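Local coordinates for divalent ion tolerance protein CutA1 (PDB 4IYQ), which probably binds copper ions, as a trimeric member of the CutA family associated with divalent ion tolerance, at residues I25-T30 against I79-N84; N43-N48 against T91-A96. All blocks are in the same frame, centred on the assembly; numbering follows the deposited sequence.

Contact 1. Residues I25-T30 against I79-N84; sequences ISLLYT and ILKTTN
Leu28 and Leu80 lie opposite each other on the neighbouring antiparallel strands 25-32 and 69-83, and they bury more surface here than any other residues, followed by Ile79. They form a hydrogen-bonded pair: Leu28 N donates to Leu80 O at 2.8 Å, and Leu80 N returns a bond of 2.7 Å to Leu28 O, lying in that carbonyl's plane. The reciprocal grip brings Leu28 CB to 4.0 Å from Leu80 CB. Leu80 turns its CG anti to its own carbonyl carbon (chi1 -51°), which lays CG and CD1 beside the Leu28 carbonyl, while Leu28 CD1 meets the methyl CG2 of Thr82 at 4.1 Å. Branched aliphatic chains suit this face because helix 87-97 covers it, Thr91 and Ile94 resting on Leu28. Ser26 and Thr82 make the second reciprocal pair.

Ile79 lies on the other face, its CG1 4.3 Å from Tyr29 CD1, at the ring's edge and near its plane. Tyr29 of the second subunit packs on Ile79, and the hydroxyl of this chain's own Tyr29 hydrogen-bonds to Asn55 of the third subunit. Next along, Leu27 CD2 lies 3.9 Å from Lys81 CG; the two side chains run side by side, and the lysine's aliphatic part serves as apolar packing before the chain carries its ammonium group away from strand 25-32.

The chemistry thus divides the work: backbone bonds fix the register, Leu28 and Leu80 pack beneath helix 87-97 while the hydroxyls of Ser26 and Thr82 on the same face are taken up by Asp109 and the Leu50 carbonyl, and the opposite face, with Tyr29, Ile79 and Leu27, supplies trimer contacts.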
loop_
_atom_site.group_PDB
_atom_site.type_symbol
_atom_site.label_atom_id
_atom_site.label_comp_id
_atom_site.label_asym_id
_atom_site.label_seq_id
_atom_site.Cartn_x
_atom_site.Cartn_y
_atom_site.Cartn_z
ATOM N N ILE A 25 15.638 1.465 -3.825
ATOM C CA ILE A 25 14.659 2.249 -3.078
ATOM C C ILE A 25 13.908 1.474 -2.001
ATOM O O ILE A 25 13.797 0.253 -2.045
ATOM C CB ILE A 25 13.620 2.916 -4.022
ATOM C CG1 ILE A 25 12.641 1.889 -4.581
ATOM C CG2 ILE A 25 14.315 3.685 -5.146
ATOM C CD1 ILE A 25 11.727 2.467 -5.624
ATOM N N SER A 26 13.421 2.209 -1.010
ATOM C CA SER A 26 12.531 1.666 0.012
ATOM C C SER A 26 11.264 2.527 0.177
ATOM O O SER A 26 11.265 3.732 -0.097
ATOM C CB SER A 26 13.267 1.577 1.343
ATOM O OG SER A 26 14.451 0.791 1.253
ATOM N N LEU A 27 10.178 1.914 0.619
ATOM C CA LEU A 27 8.972 2.669 0.912
ATOM C C LEU A 27 8.756 2.717 2.432
ATOM O O LEU A 27 8.935 1.712 3.138
ATOM C CB LEU A 27 7.768 2.041 0.232
ATOM C CG LEU A 27 7.832 1.811 -1.275
ATOM C CD1 LEU A 27 6.539 1.148 -1.721
ATOM C CD2 LEU A 27 8.095 3.088 -2.059
ATOM N N LEU A 28 8.378 3.880 2.944
ATOM C CA LEU A 28 7.975 3.977 4.335
ATOM C C LEU A 28 6.501 4.329 4.415
ATOM O O LEU A 28 6.003 5.189 3.686
ATOM C CB LEU A 28 8.816 5.012 5.091
ATOM C CG LEU A 28 10.152 4.495 5.637
ATOM C CD1 LEU A 28 11.151 4.262 4.520
ATOM C CD2 LEU A 28 10.737 5.425 6.679
ATOM N N TYR A 29 5.816 3.669 5.336
ATOM C CA TYR A 29 4.400 3.883 5.559
ATOM C C TYR A 29 4.151 4.332 6.994
ATOM O O TYR A 29 4.672 3.734 7.932
ATOM C CB TYR A 29 3.644 2.589 5.247
ATOM C CG TYR A 29 2.157 2.607 5.488
ATOM C CD1 TYR A 29 1.280 2.922 4.460
ATOM C CD2 TYR A 29 1.621 2.262 6.732
ATOM C CE1 TYR A 29 -0.090 2.910 4.651
ATOM C CE2 TYR A 29 0.243 2.254 6.943
ATOM C CZ TYR A 29 -0.609 2.579 5.888
ATOM O OH TYR A 29 -1.977 2.576 6.050
ATOM N N THR A 30 3.341 5.375 7.162
ATOM C CA THR A 30 2.979 5.850 8.495
ATOM C C THR A 30 1.586 6.483 8.435
ATOM O O THR A 30 1.061 6.781 7.353
ATOM C CB THR A 30 4.024 6.883 9.061
ATOM O OG1 THR A 30 3.826 7.086 10.464
ATOM C CG2 THR A 30 3.925 8.234 8.349
ATOM N N ILE A 79 2.721 7.252 2.137
ATOM C CA ILE A 79 3.792 6.457 1.577
ATOM C C ILE A 79 4.947 7.394 1.246
ATOM O O ILE A 79 4.790 8.365 0.508
ATOM C CB ILE A 79 3.352 5.697 0.318
ATOM C CG1 ILE A 79 2.292 4.660 0.675
ATOM C CG2 ILE A 79 4.536 5.014 -0.336
ATOM C CD1 ILE A 79 1.696 3.974 -0.548
ATOM N N LEU A 80 6.101 7.102 1.819
ATOM C CA LEU A 80 7.291 7.903 1.637
ATOM C C LEU A 80 8.302 7.108 0.827
ATOM O O LEU A 80 8.436 5.895 1.024
ATOM C CB LEU A 80 7.862 8.294 2.993
ATOM C CG LEU A 80 6.797 8.909 3.903
ATOM C CD1 LEU A 80 7.140 8.736 5.383
ATOM C CD2 LEU A 80 6.628 10.371 3.560
ATOM N N LYS A 81 8.974 7.759 -0.117
ATOM C CA LYS A 81 9.945 7.056 -0.947
ATOM C C LYS A 81 11.367 7.558 -0.760
ATOM O O LYS A 81 11.643 8.755 -0.871
ATOM C CB LYS A 81 9.543 7.150 -2.421
ATOM C CG LYS A 81 8.045 6.974 -2.633
ATOM C CD LYS A 81 7.724 6.579 -4.051
ATOM C CE LYS A 81 6.277 6.911 -4.381
ATOM N NZ LYS A 81 6.122 8.365 -4.704
ATOM N N THR A 82 12.282 6.628 -0.513
ATOM C CA THR A 82 13.686 6.982 -0.329
ATOM C C THR A 82 14.627 5.840 -0.765
ATOM O O THR A 82 14.185 4.858 -1.331
ATOM C CB THR A 82 13.961 7.381 1.142
ATOM O OG1 THR A 82 15.294 7.881 1.245
ATOM C CG2 THR A 82 13.782 6.201 2.097
ATOM N N THR A 83 15.926 5.981 -0.524
ATOM C CA THR A 83 16.856 4.891 -0.805
ATOM C C THR A 83 17.075 4.086 0.474
ATOM O O THR A 83 16.897 4.612 1.589
ATOM C CB THR A 83 18.223 5.396 -1.351
ATOM O OG1 THR A 83 18.811 6.311 -0.421
ATOM C CG2 THR A 83 18.067 6.082 -2.713
ATOM N N ASN A 84 17.477 2.824 0.314
ATOM C CA ASN A 84 17.582 1.903 1.446
ATOM C C ASN A 84 18.583 2.299 2.540
ATOM O O ASN A 84 18.439 1.905 3.687
ATOM C CB ASN A 84 17.918 0.484 0.953
ATOM C CG ASN A 84 19.131 0.445 0.050
ATOM O OD1 ASN A 84 19.836 1.440 -0.103
ATOM N ND2 ASN A 84 19.402 -0.725 -0.532
#

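Contact 2. Residues N43-N48 against T91-A96; sequences NILLEN and TNKIQA
The helical segments 43-47 and 91-96, of helices 35-47 and 87-97, run roughly antiparallel, at 142° between their N-to-C directions, and their axes come no closer than 10.8 Å, so side chains must bridge the gap. Leu45 does this with both methyls: CD1 meets Ile94 CG1 at 3.7 Å, the two side chains crossing at about a right angle, and CD2 rests 3.8 Å from Lys93 CG. Leucine suits the place because its forked end can touch two successive residues of the facing helix, while Leu45 and Ile94 both rest on Leu80 of the sheet.

Lys93 leaves its helix with CG anti to the backbone N (chi1 -176°) and then bends at chi2 (65°), bringing CE to 3.8 Å from Ile44 CG2 and across the amide of Asn48, whose ND2 lies 4.0 Å from CE. A long aliphatic chain can thus cover the apolar seam near the surface.

Asn48, the first residue beyond the helix, folds its amide back so that ND2 donates to Ile44 O at 2.7 Å, from above the carbonyl plane; its backbone N approaches the same oxygen from the opposite face. Between these two segments the contact is van der Waals packing of mostly aliphatic groups, while the Asn48 amide spends its hydrogen bond on the end of its own helix.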
loop_
_atom_site.group_PDB
_atom_site.type_symbol
_atom_site.label_atom_id
_atom_site.label_comp_id
_atom_site.label_asym_id
_atom_site.label_seq_id
_atom_site.Cartn_x
_atom_site.Cartn_y
_atom_site.Cartn_z
ATOM N N ASN A 43 7.008 17.447 4.477
ATOM C CA ASN A 43 7.832 18.634 4.381
ATOM C C ASN A 43 9.197 18.555 5.055
ATOM O O ASN A 43 10.213 18.770 4.403
ATOM C CB ASN A 43 7.059 19.808 4.961
ATOM C CG ASN A 43 7.036 20.971 4.040
ATOM O OD1 ASN A 43 6.227 21.016 3.119
ATOM N ND2 ASN A 43 7.932 21.921 4.257
ATOM N N ILE A 44 9.206 18.245 6.354
ATOM C CA ILE A 44 10.432 18.154 7.136
ATOM C C ILE A 44 11.397 17.112 6.554
ATOM O O ILE A 44 12.596 17.372 6.433
ATOM C CB ILE A 44 10.129 17.841 8.636
ATOM C CG1 ILE A 44 9.524 19.078 9.323
ATOM C CG2 ILE A 44 11.401 17.432 9.381
ATOM C CD1 ILE A 44 8.809 18.800 10.658
ATOM N N LEU A 45 10.878 15.956 6.163
ATOM C CA LEU A 45 11.721 14.937 5.556
ATOM C C LEU A 45 12.288 15.386 4.207
ATOM O O LEU A 45 13.453 15.119 3.893
ATOM C CB LEU A 45 10.945 13.639 5.377
ATOM C CG LEU A 45 10.522 12.941 6.669
ATOM C CD1 LEU A 45 9.547 11.801 6.329
ATOM C CD2 LEU A 45 11.722 12.459 7.448
ATOM N N LEU A 46 11.466 16.065 3.411
ATOM C CA LEU A 46 11.920 16.545 2.110
ATOM C C LEU A 46 13.031 17.577 2.270
ATOM O O LEU A 46 14.047 17.522 1.570
ATOM C CB LEU A 46 10.755 17.127 1.306
ATOM C CG LEU A 46 9.845 16.076 0.662
ATOM C CD1 LEU A 46 8.553 16.679 0.157
ATOM C CD2 LEU A 46 10.564 15.387 -0.488
ATOM N N GLU A 47 12.856 18.515 3.195
ATOM C CA GLU A 47 13.849 19.565 3.319
ATOM C C GLU A 47 15.149 18.977 3.868
ATOM O O GLU A 47 16.206 19.567 3.688
ATOM C CB GLU A 47 13.342 20.753 4.146
ATOM C CG GLU A 47 13.150 20.565 5.618
ATOM C CD GLU A 47 12.801 21.901 6.297
ATOM O OE1 GLU A 47 12.723 21.941 7.553
ATOM O OE2 GLU A 47 12.604 22.907 5.561
ATOM N N ASN A 48 15.076 17.822 4.529
ATOM C CA ASN A 48 16.288 17.153 4.998
ATOM C C ASN A 48 16.846 16.167 3.980
ATOM O O ASN A 48 17.767 15.410 4.292
ATOM C CB ASN A 48 16.051 16.412 6.323
ATOM C CG ASN A 48 15.979 17.347 7.522
ATOM O OD1 ASN A 48 17.007 17.732 8.075
ATOM N ND2 ASN A 48 14.769 17.666 7.964
ATOM N N THR A 91 13.291 6.811 9.496
ATOM C CA THR A 91 12.435 6.299 10.565
ATOM C C THR A 91 12.700 7.020 11.910
ATOM O O THR A 91 11.764 7.460 12.593
ATOM C CB THR A 91 12.638 4.791 10.763
ATOM O OG1 THR A 91 12.378 4.120 9.535
ATOM C CG2 THR A 91 11.711 4.253 11.838
ATOM N N ASN A 92 13.971 7.170 12.266
ATOM C CA ASN A 92 14.334 7.855 13.497
ATOM C C ASN A 92 13.802 9.265 13.490
ATOM O O ASN A 92 13.358 9.773 14.531
ATOM C CB ASN A 92 15.845 7.886 13.704
ATOM C CG ASN A 92 16.413 6.529 13.968
ATOM O OD1 ASN A 92 15.686 5.598 14.323
ATOM N ND2 ASN A 92 17.724 6.397 13.810
ATOM N N LYS A 93 13.867 9.904 12.323
ATOM C CA LYS A 93 13.415 11.282 12.212
ATOM C C LYS A 93 11.895 11.368 12.380
ATOM O O LYS A 93 11.393 12.215 13.127
ATOM C CB LYS A 93 13.832 11.866 10.872
ATOM C CG LYS A 93 13.498 13.320 10.702
ATOM C CD LYS A 93 14.261 14.148 11.669
ATOM C CE LYS A 93 14.169 15.593 11.284
ATOM N NZ LYS A 93 14.931 16.451 12.216
ATOM N N ILE A 94 11.178 10.455 11.722
ATOM C CA ILE A 94 9.720 10.410 11.802
ATOM C C ILE A 94 9.280 10.185 13.248
ATOM O O ILE A 94 8.358 10.854 13.716
ATOM C CB ILE A 94 9.118 9.313 10.878
ATOM C CG1 ILE A 94 9.336 9.667 9.396
ATOM C CG2 ILE A 94 7.633 9.163 11.125
ATOM C CD1 ILE A 94 9.151 8.487 8.458
ATOM N N GLN A 95 9.971 9.296 13.968
ATOM C CA GLN A 95 9.645 9.022 15.373
ATOM C C GLN A 95 9.802 10.285 16.230
ATOM O O GLN A 95 8.952 10.589 17.059
ATOM C CB GLN A 95 10.525 7.893 15.936
ATOM N N ALA A 96 10.865 11.041 15.992
ATOM C CA ALA A 96 11.138 12.243 16.768
ATOM C C ALA A 96 10.090 13.330 16.556
ATOM O O ALA A 96 9.799 14.080 17.473
ATOM C CB ALA A 96 12.517 12.777 16.440
#

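The two contacts lie about 12 Å apart, centre to centre, as adjoining layers of one alpha/beta subunit: contact 1 is in the antiparallel sheet, contact 2 in the helices packed on it. Their segments alternate along the chain, since strand 25-32 leads to helix 35-47 and strand 69-83 to helix 87-97, a repeated strand-then-helix order that gives the ferredoxin-like arrangement of CutA proteins. The layers touch directly, with Leu80 CD1 3.7 Å from Ile94 CD1 and Leu28 CD2 3.9 Å from that same methyl carbon. Both have residues near the second subunit, contact 1 through its own touching residues and contact 2 through Asn43 and Leu46, so both layers lie close to trimer interfaces.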